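Local coordinates for protein aminoacyl-tRNA synthetase (Cryptosporidium parvum, PDB 5F9Z) that probably charges tRNA(Pro) with proline as a class II prolyl-tRNA synthetase, here bound to halofuginone and an ATP analogue, at residues 58-62 / 275-280; 318-323 / 365-370. One frame throughout, in Å; residues are numbered along the deposited sequence.

Contact 1: residues 58-62 / 275-280. With ANP (phosphoaminophosphonic acid-adenylate ester), chain D.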
ATOM      1  N   ILE A  58      -7.340   7.769  -4.585  1.00 22.39           N
ATOM      2  CA  ILE A  58      -7.026   6.802  -3.539  1.00 23.45           C
ATOM      3  C   ILE A  58      -5.774   7.224  -2.781  1.00 23.12           C
ATOM      4  O   ILE A  58      -5.685   7.053  -1.559  1.00 23.46           O
ATOM      5  CB  ILE A  58      -6.887   5.394  -4.143  1.00 23.77           C
ATOM      6  CG1 ILE A  58      -8.202   4.981  -4.808  1.00 25.60           C
ATOM      7  CG2 ILE A  58      -6.484   4.385  -3.076  1.00 24.38           C
ATOM      8  CD1 ILE A  58      -8.236   3.543  -5.259  1.00 25.84           C
ATOM      9  N   TRP A  59      -4.793   7.795  -3.484  1.00 22.21           N
ATOM     10  CA  TRP A  59      -3.610   8.298  -2.796  1.00 24.30           C
ATOM     11  C   TRP A  59      -3.941   9.524  -1.956  1.00 23.90           C
ATOM     12  O   TRP A  59      -3.416   9.685  -0.848  1.00 22.50           O
ATOM     13  CB  TRP A  59      -2.503   8.620  -3.799  1.00 24.44           C
ATOM     14  CG  TRP A  59      -1.273   9.156  -3.139  1.00 24.24           C
ATOM     15  CD1 TRP A  59      -0.785  10.428  -3.220  1.00 24.20           C
ATOM     16  CD2 TRP A  59      -0.387   8.439  -2.272  1.00 22.08           C
ATOM     17  NE1 TRP A  59       0.359  10.544  -2.467  1.00 23.54           N
ATOM     18  CE2 TRP A  59       0.624   9.337  -1.874  1.00 22.63           C
ATOM     19  CE3 TRP A  59      -0.346   7.124  -1.798  1.00 22.02           C
ATOM     20  CZ2 TRP A  59       1.664   8.961  -1.025  1.00 21.09           C
ATOM     21  CZ3 TRP A  59       0.685   6.754  -0.956  1.00 20.72           C
ATOM     22  CH2 TRP A  59       1.677   7.668  -0.578  1.00 20.48           C
ATOM     23  N   GLU A  60      -4.809  10.402  -2.468  1.00 24.88           N
ATOM     24  CA  GLU A  60      -5.249  11.549  -1.681  1.00 24.53           C
ATOM     25  C   GLU A  60      -5.987  11.104  -0.427  1.00 24.40           C
ATOM     26  O   GLU A  60      -5.883  11.745   0.625  1.00 24.40           O
ATOM     27  CB  GLU A  60      -6.134  12.464  -2.527  1.00 25.22           C
ATOM     28  CG  GLU A  60      -5.384  13.234  -3.594  1.00 26.10           C
ATOM     29  CD  GLU A  60      -6.280  14.183  -4.365  1.00 29.26           C
ATOM     30  OE1 GLU A  60      -7.402  13.776  -4.738  1.00 30.69           O
ATOM     31  OE2 GLU A  60      -5.866  15.339  -4.589  1.00 31.03           O
ATOM     32  N   THR A  61      -6.743  10.008  -0.520  1.00 23.30           N
ATOM     33  CA  THR A  61      -7.411   9.466   0.658  1.00 22.90           C
ATOM     34  C   THR A  61      -6.399   8.860   1.623  1.00 23.99           C
ATOM     35  O   THR A  61      -6.468   9.090   2.836  1.00 26.06           O
ATOM     36  CB  THR A  61      -8.451   8.425   0.242  1.00 22.81           C
ATOM     37  OG1 THR A  61      -9.355   9.007  -0.705  1.00 24.70           O
ATOM     38  CG2 THR A  61      -9.235   7.940   1.451  1.00 20.95           C
ATOM     39  N   ILE A  62      -5.451   8.080   1.098  1.00 23.26           N
ATOM     40  CA  ILE A  62      -4.370   7.554   1.928  1.00 24.07           C
ATOM     41  C   ILE A  62      -3.597   8.696   2.573  1.00 27.22           C
ATOM     42  O   ILE A  62      -3.264   8.649   3.763  1.00 28.95           O
ATOM     43  CB  ILE A  62      -3.445   6.648   1.094  1.00 22.54           C
ATOM     44  CG1 ILE A  62      -4.175   5.372   0.671  1.00 22.77           C
ATOM     45  CG2 ILE A  62      -2.180   6.310   1.872  1.00 23.32           C
ATOM     46  CD1 ILE A  62      -3.369   4.491  -0.261  1.00 22.42           C
ATOM     47  N   LEU A 275       5.926   5.419   3.363  1.00 25.80           N
ATOM     48  CA  LEU A 275       4.865   4.700   2.671  1.00 24.07           C
ATOM     49  C   LEU A 275       4.666   5.355   1.313  1.00 23.74           C
ATOM     50  O   LEU A 275       4.659   6.584   1.209  1.00 24.57           O
ATOM     51  CB  LEU A 275       3.553   4.709   3.473  1.00 24.40           C
ATOM     52  CG  LEU A 275       2.348   3.952   2.901  1.00 26.79           C
ATOM     53  CD1 LEU A 275       1.542   3.318   4.021  1.00 26.70           C
ATOM     54  CD2 LEU A 275       1.457   4.869   2.075  1.00 28.97           C
ATOM     55  N   THR A 276       4.502   4.538   0.279  1.00 23.82           N
ATOM     56  CA  THR A 276       4.472   5.013  -1.098  1.00 21.89           C
ATOM     57  C   THR A 276       3.152   4.637  -1.763  1.00 22.97           C
ATOM     58  O   THR A 276       2.293   3.973  -1.175  1.00 23.54           O
ATOM     59  CB  THR A 276       5.636   4.430  -1.901  1.00 20.01           C
ATOM     60  OG1 THR A 276       5.424   3.026  -2.076  1.00 18.80           O
ATOM     61  CG2 THR A 276       6.944   4.641  -1.170  1.00 15.46           C
ATOM     62  N   THR A 277       3.012   5.062  -3.023  1.00 21.92           N
ATOM     63  CA  THR A 277       1.883   4.687  -3.867  1.00 21.45           C
ATOM     64  C   THR A 277       1.832   3.193  -4.161  1.00 23.06           C
ATOM     65  O   THR A 277       0.876   2.745  -4.804  1.00 22.61           O
ATOM     66  CB  THR A 277       1.928   5.470  -5.182  1.00 20.25           C
ATOM     67  OG1 THR A 277       3.279   5.522  -5.659  1.00 19.07           O
ATOM     68  CG2 THR A 277       1.410   6.882  -4.976  1.00 17.61           C
ATOM     69  N   ARG A 278       2.835   2.423  -3.726  1.00 24.46           N
ATOM     70  CA  ARG A 278       2.767   0.967  -3.821  1.00 24.72           C
ATOM     71  C   ARG A 278       1.530   0.414  -3.122  1.00 25.29           C
ATOM     72  O   ARG A 278       0.976  -0.605  -3.553  1.00 25.59           O
ATOM     73  CB  ARG A 278       4.038   0.356  -3.226  1.00 24.96           C
ATOM     74  CG  ARG A 278       3.960  -1.131  -2.933  1.00 26.78           C
ATOM     75  CD  ARG A 278       5.241  -1.631  -2.290  1.00 28.18           C
ATOM     76  NE  ARG A 278       6.368  -1.609  -3.218  1.00 30.65           N
ATOM     77  CZ  ARG A 278       7.538  -2.195  -2.984  1.00 32.50           C
ATOM     78  NH1 ARG A 278       7.734  -2.853  -1.849  1.00 32.28           N
ATOM     79  NH2 ARG A 278       8.509  -2.127  -3.884  1.00 33.45           N
ATOM     80  N   ALA A 279       1.081   1.077  -2.052  1.00 25.27           N
ATOM     81  CA  ALA A 279      -0.099   0.619  -1.324  1.00 25.10           C
ATOM     82  C   ALA A 279      -1.305   0.485  -2.244  1.00 24.04           C
ATOM     83  O   ALA A 279      -2.129  -0.421  -2.072  1.00 24.29           O
ATOM     84  CB  ALA A 279      -0.411   1.581  -0.178  1.00 25.02           C
ATOM     85  N   ILE A 280      -1.423   1.377  -3.229  1.00 24.11           N
ATOM     86  CA  ILE A 280      -2.537   1.301  -4.169  1.00 23.60           C
ATOM     87  C   ILE A 280      -2.444   0.025  -4.996  1.00 24.71           C
ATOM     88  O   ILE A 280      -3.436  -0.691  -5.177  1.00 27.58           O
ATOM     89  CB  ILE A 280      -2.570   2.554  -5.061  1.00 21.53           C
ATOM     90  CG1 ILE A 280      -2.631   3.817  -4.198  1.00 20.35           C
ATOM     91  CG2 ILE A 280      -3.754   2.496  -6.016  1.00 19.84           C
ATOM     92  CD1 ILE A 280      -2.652   5.103  -4.995  1.00 21.29           C
TER
HETATM   93  PG  ANP D 701      13.511  -2.230  -2.154  1.00 35.98           P
HETATM   94  O1G ANP D 701      14.729  -3.095  -2.087  1.00 36.83           O
HETATM   95  O2G ANP D 701      12.296  -3.088  -2.677  1.00 37.53           O
HETATM   96  O3G ANP D 701      13.762  -1.033  -3.156  1.00 33.56           O
HETATM   97  PB  ANP D 701      13.669  -0.067  -0.362  1.00 33.27           P
HETATM   98  O1B ANP D 701      14.723  -0.028   0.783  1.00 34.34           O
HETATM   99  O2B ANP D 701      14.276   0.485  -1.611  1.00 29.25           O
HETATM  100  N3B ANP D 701      13.152  -1.646  -0.603  1.00 34.60           N
HETATM  101  PA  ANP D 701      12.548   2.062   0.966  1.00 32.60           P
HETATM  102  O1A ANP D 701      13.613   2.972   0.490  1.00 31.72           O
HETATM  103  O2A ANP D 701      12.746   1.557   2.397  1.00 32.73           O
HETATM  104  O3A ANP D 701      12.424   0.782   0.034  1.00 33.68           O
HETATM  105  O5' ANP D 701      11.163   2.818   0.808  1.00 33.97           O
HETATM  106  C5' ANP D 701      10.099   2.661   1.773  1.00 32.38           C
HETATM  107  C4' ANP D 701       9.006   1.818   1.168  1.00 30.88           C
HETATM  108  O4' ANP D 701       8.669   2.340  -0.130  1.00 30.42           O
HETATM  109  C3' ANP D 701       9.367   0.358   0.922  1.00 31.00           C
HETATM  110  O3' ANP D 701       9.115  -0.421   2.085  1.00 32.89           O
HETATM  111  C2' ANP D 701       8.435  -0.029  -0.230  1.00 31.12           C
HETATM  112  O2' ANP D 701       7.177  -0.492   0.247  1.00 31.49           O
HETATM  113  C1' ANP D 701       8.266   1.292  -0.993  1.00 30.23           C
HETATM  114  N9  ANP D 701       9.051   1.388  -2.220  1.00 30.24           N
HETATM  115  C8  ANP D 701      10.397   1.167  -2.361  1.00 30.26           C
HETATM  116  N7  ANP D 701      10.841   1.336  -3.583  1.00 29.98           N
HETATM  117  C5  ANP D 701       9.708   1.702  -4.295  1.00 30.23           C
HETATM  118  C6  ANP D 701       9.505   2.024  -5.652  1.00 31.51           C
HETATM  119  N6  ANP D 701      10.475   2.030  -6.569  1.00 30.98           N
HETATM  120  N1  ANP D 701       8.248   2.345  -6.039  1.00 31.78           N
HETATM  121  C2  ANP D 701       7.273   2.341  -5.125  1.00 30.35           C
HETATM  122  N3  ANP D 701       7.347   2.054  -3.823  1.00 30.02           N
HETATM  123  C4  ANP D 701       8.600   1.741  -3.469  1.00 30.17           C

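Contact 2: residues 318-323 / 365-370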
ATOM      1  N   GLU A 318     -40.155  12.332 -13.008  1.00 40.14           N
ATOM      2  CA  GLU A 318     -40.195  11.588 -11.755  1.00 41.14           C
ATOM      3  C   GLU A 318     -39.002  10.653 -11.604  1.00 39.10           C
ATOM      4  O   GLU A 318     -38.634  10.316 -10.474  1.00 37.65           O
ATOM      5  CB  GLU A 318     -41.500  10.797 -11.651  1.00 44.43           C
ATOM      6  CG  GLU A 318     -42.721  11.661 -11.388  1.00 48.66           C
ATOM      7  CD  GLU A 318     -42.672  12.333 -10.029  1.00 51.03           C
ATOM      8  OE1 GLU A 318     -42.526  11.617  -9.016  1.00 51.62           O
ATOM      9  OE2 GLU A 318     -42.770  13.577  -9.973  1.00 52.40           O
ATOM     10  N   GLN A 319     -38.390  10.233 -12.713  1.00 38.99           N
ATOM     11  CA  GLN A 319     -37.196   9.398 -12.628  1.00 36.70           C
ATOM     12  C   GLN A 319     -35.992  10.210 -12.170  1.00 36.27           C
ATOM     13  O   GLN A 319     -35.209   9.749 -11.331  1.00 35.76           O
ATOM     14  CB  GLN A 319     -36.923   8.739 -13.979  1.00 35.33           C
ATOM     15  CG  GLN A 319     -35.923   7.596 -13.935  1.00 33.25           C
ATOM     16  CD  GLN A 319     -35.907   6.796 -15.222  1.00 33.82           C
ATOM     17  OE1 GLN A 319     -36.384   7.257 -16.259  1.00 34.51           O
ATOM     18  NE2 GLN A 319     -35.364   5.586 -15.159  1.00 33.30           N
ATOM     19  N   LYS A 320     -35.825  11.420 -12.710  1.00 36.51           N
ATOM     20  CA  LYS A 320     -34.755  12.295 -12.246  1.00 34.89           C
ATOM     21  C   LYS A 320     -34.993  12.754 -10.815  1.00 34.34           C
ATOM     22  O   LYS A 320     -34.034  12.984 -10.068  1.00 35.13           O
ATOM     23  CB  LYS A 320     -34.624  13.507 -13.171  1.00 34.03           C
ATOM     24  N   LYS A 321     -36.259  12.886 -10.415  1.00 33.95           N
ATOM     25  CA  LYS A 321     -36.572  13.321  -9.059  1.00 35.83           C
ATOM     26  C   LYS A 321     -36.228  12.242  -8.038  1.00 35.77           C
ATOM     27  O   LYS A 321     -35.770  12.549  -6.932  1.00 35.75           O
ATOM     28  CB  LYS A 321     -38.048  13.707  -8.974  1.00 39.10           C
ATOM     29  CG  LYS A 321     -38.476  14.339  -7.666  1.00 41.06           C
ATOM     30  CD  LYS A 321     -39.909  14.832  -7.773  1.00 43.95           C
ATOM     31  CE  LYS A 321     -40.521  15.077  -6.408  1.00 46.61           C
ATOM     32  NZ  LYS A 321     -41.913  14.548  -6.351  1.00 49.79           N
ATOM     33  N   ILE A 322     -36.440  10.973  -8.393  1.00 34.83           N
ATOM     34  CA  ILE A 322     -36.080   9.882  -7.493  1.00 34.08           C
ATOM     35  C   ILE A 322     -34.565   9.763  -7.377  1.00 31.37           C
ATOM     36  O   ILE A 322     -34.027   9.569  -6.281  1.00 29.94           O
ATOM     37  CB  ILE A 322     -36.721   8.565  -7.965  1.00 36.04           C
ATOM     38  CG1 ILE A 322     -38.231   8.592  -7.723  1.00 39.28           C
ATOM     39  CG2 ILE A 322     -36.091   7.373  -7.259  1.00 35.04           C
ATOM     40  CD1 ILE A 322     -38.610   8.738  -6.264  1.00 40.37           C
ATOM     41  N   CYS A 323     -33.855   9.885  -8.502  1.00 30.08           N
ATOM     42  CA  CYS A 323     -32.397   9.808  -8.466  1.00 29.02           C
ATOM     43  C   CYS A 323     -31.802  10.959  -7.665  1.00 29.36           C
ATOM     44  O   CYS A 323     -30.851  10.763  -6.898  1.00 30.48           O
ATOM     45  CB  CYS A 323     -31.837   9.794  -9.888  1.00 28.34           C
ATOM     46  SG  CYS A 323     -32.354   8.376 -10.878  1.00 27.61           S
ATOM     47  N   VAL A 365     -32.572   2.188 -11.226  1.00 29.52           N
ATOM     48  CA  VAL A 365     -33.807   2.925 -10.977  1.00 28.86           C
ATOM     49  C   VAL A 365     -34.641   2.858 -12.250  1.00 31.30           C
ATOM     50  O   VAL A 365     -34.410   3.617 -13.199  1.00 33.22           O
ATOM     51  CB  VAL A 365     -33.542   4.376 -10.560  1.00 28.37           C
ATOM     52  CG1 VAL A 365     -34.854   5.098 -10.291  1.00 29.60           C
ATOM     53  CG2 VAL A 365     -32.645   4.416  -9.332  1.00 23.50           C
ATOM     54  N   GLY A 366     -35.615   1.952 -12.274  1.00 32.25           N
ATOM     55  CA  GLY A 366     -36.525   1.835 -13.387  1.00 33.00           C
ATOM     56  C   GLY A 366     -37.952   2.129 -12.974  1.00 33.94           C
ATOM     57  O   GLY A 366     -38.217   2.553 -11.845  1.00 32.69           O
ATOM     58  N   PRO A 367     -38.900   1.928 -13.897  1.00 36.30           N
ATOM     59  CA  PRO A 367     -40.318   2.145 -13.553  1.00 38.63           C
ATOM     60  C   PRO A 367     -40.762   1.438 -12.281  1.00 40.18           C
ATOM     61  O   PRO A 367     -41.424   2.049 -11.434  1.00 40.38           O
ATOM     62  CB  PRO A 367     -41.059   1.607 -14.787  1.00 39.94           C
ATOM     63  CG  PRO A 367     -40.054   1.581 -15.901  1.00 39.86           C
ATOM     64  CD  PRO A 367     -38.681   1.833 -15.350  1.00 38.57           C
ATOM     65  N   ARG A 368     -40.414   0.157 -12.125  1.00 40.83           N
ATOM     66  CA  ARG A 368     -40.814  -0.577 -10.929  1.00 42.24           C
ATOM     67  C   ARG A 368     -40.197   0.019  -9.672  1.00 43.12           C
ATOM     68  O   ARG A 368     -40.823   0.002  -8.605  1.00 43.86           O
ATOM     69  CB  ARG A 368     -40.426  -2.050 -11.063  1.00 42.07           C
ATOM     70  N   ASP A 369     -38.979   0.553  -9.775  1.00 42.23           N
ATOM     71  CA  ASP A 369     -38.336   1.161  -8.616  1.00 40.65           C
ATOM     72  C   ASP A 369     -38.983   2.496  -8.264  1.00 40.32           C
ATOM     73  O   ASP A 369     -39.138   2.823  -7.081  1.00 37.78           O
ATOM     74  CB  ASP A 369     -36.842   1.335  -8.884  1.00 40.35           C
ATOM     75  CG  ASP A 369     -36.176   0.045  -9.315  1.00 41.61           C
ATOM     76  OD1 ASP A 369     -35.774  -0.743  -8.433  1.00 41.89           O
ATOM     77  OD2 ASP A 369     -36.056  -0.184 -10.538  1.00 42.23           O
ATOM     78  N   ILE A 370     -39.361   3.278  -9.277  1.00 43.80           N
ATOM     79  CA  ILE A 370     -40.056   4.538  -9.028  1.00 45.17           C
ATOM     80  C   ILE A 370     -41.415   4.278  -8.390  1.00 48.62           C
ATOM     81  O   ILE A 370     -41.857   5.021  -7.504  1.00 47.54           O
ATOM     82  CB  ILE A 370     -40.196   5.334 -10.339  1.00 45.21           C
ATOM     83  CG1 ILE A 370     -38.828   5.563 -10.981  1.00 43.39           C
ATOM     84  CG2 ILE A 370     -40.901   6.661 -10.091  1.00 45.82           C
ATOM     85  CD1 ILE A 370     -38.906   6.108 -12.387  1.00 43.58           C
TER

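Contact 1: residues 58-62 / 275-280
The indole of Trp-59 meets Thr-277 over one face and the carbonyl of Leu-275 at its edge. CG2 of Thr-277 stands 3.8 Å from the centroid of the six-membered ring, 22° off the normal, a CH-pi contact displaced toward the rim. O of Leu-275 lies near the ring plane, 3.6 Å from CH2. With CG anti to the backbone N (chi1 179°), the indole reaches the end of strand 265-276. A second flat group, the guanidinium of Arg-278, receives C2' of the ANP ribose over one face, while its NE and NH1 are held by O of Ile-164 and Gln-239.

From its backbone Thr-276 sends CB away from helix 53-71, although its O comes to 3.2 Å from CZ3 of Trp-59, oblique to the ring. Its OG1 donates to N3 of the adenine at 2.8 Å and accepts from N of Arg-278 at 3.1 Å, so one hydroxyl both binds the base and caps the turn into the next helix. Around the indole the packing is aliphatic: CD1 of Ile-280, on the Thr-277 side of the ring plane, abuts CB of Trp-59 at 3.7 Å; on the other side, CG2 of Ile-62 meets CD2 of Leu-275 at 3.9 Å.

The contact sets helix 53-71 against the strand-to-helix junction of the class II core, bordered by strand 168-178 (Leu-170, Phe-169) and helix 181-202 (Tyr-199, Leu-202).

Contact 2: residues 318-323 / 365-370
Gln-319 and Ile-370 cross at about a right angle, the aliphatic part of the glutamine passing over the end of the isoleucine. CD1 of Ile-370 lies 3.7 Å from CB of Gln-319 and equally close to its CG, so the methyl is set against the stem of the side chain. CG of Gln-319 is anti to the backbone N (chi1 -166°) and the chain stays extended at chi2, which carries NE2 across to the end of strand 361-365. There NE2 donates to O of Val-365 at 2.9 Å. The acceptor lies close to the glutamine amide plane. The N-H...O angle of 146° shows a bent bond, with the donor tilted 24° from the carbonyl plane.

Ile-322 meets its two partners obliquely, using a different branch for each: CG2 touches CG1 of Val-365 at 4.0 Å, and CG1 touches CG2 of Ile-370 at 4.1 Å. The same CG1 methyl of Val-365 approaches SG of Cys-323 at 4.2 Å. Helix 317-332 therefore packs on the strand-to-helix turn of the anticodon-binding domain, where Val-365 is also backbone-bonded to Ile-307 and Ile-309.

Gly-366 occupies the N-cap of helix 367-372, and its N donates to OD2 of Asp-369 at 2.8 Å, tying the turn to the first turn of that helix. Chemically, the interface is mainly apolar with a single polar crossing: the buried amide of Gln-319 donates to the Val-365 carbonyl and, more weakly, to O of Ile-309, so it bridges two strand ends while the rest depends on apolar packing.

In the fold
Contacts 1 and 2 lie in series along the chain. Their centres are 37 Å apart and their nearest atoms about 22 Å. Contact 1 lies about 6 Å from the centre of the chain and supplies Thr-276 and Arg-278 to the nucleotide pocket; the side chain of Thr-276 is also about 7 Å from the bound halofuginone and about 10 Å from a magnesium ion. Contact 2, with its centre about 39 Å from that of the chain, packs the anticodon-binding domain internally. Both join a helix to a junction where a strand gives way to another helix, one in the class II core and one in the anticodon-binding domain, which by family probably contacts the tRNA.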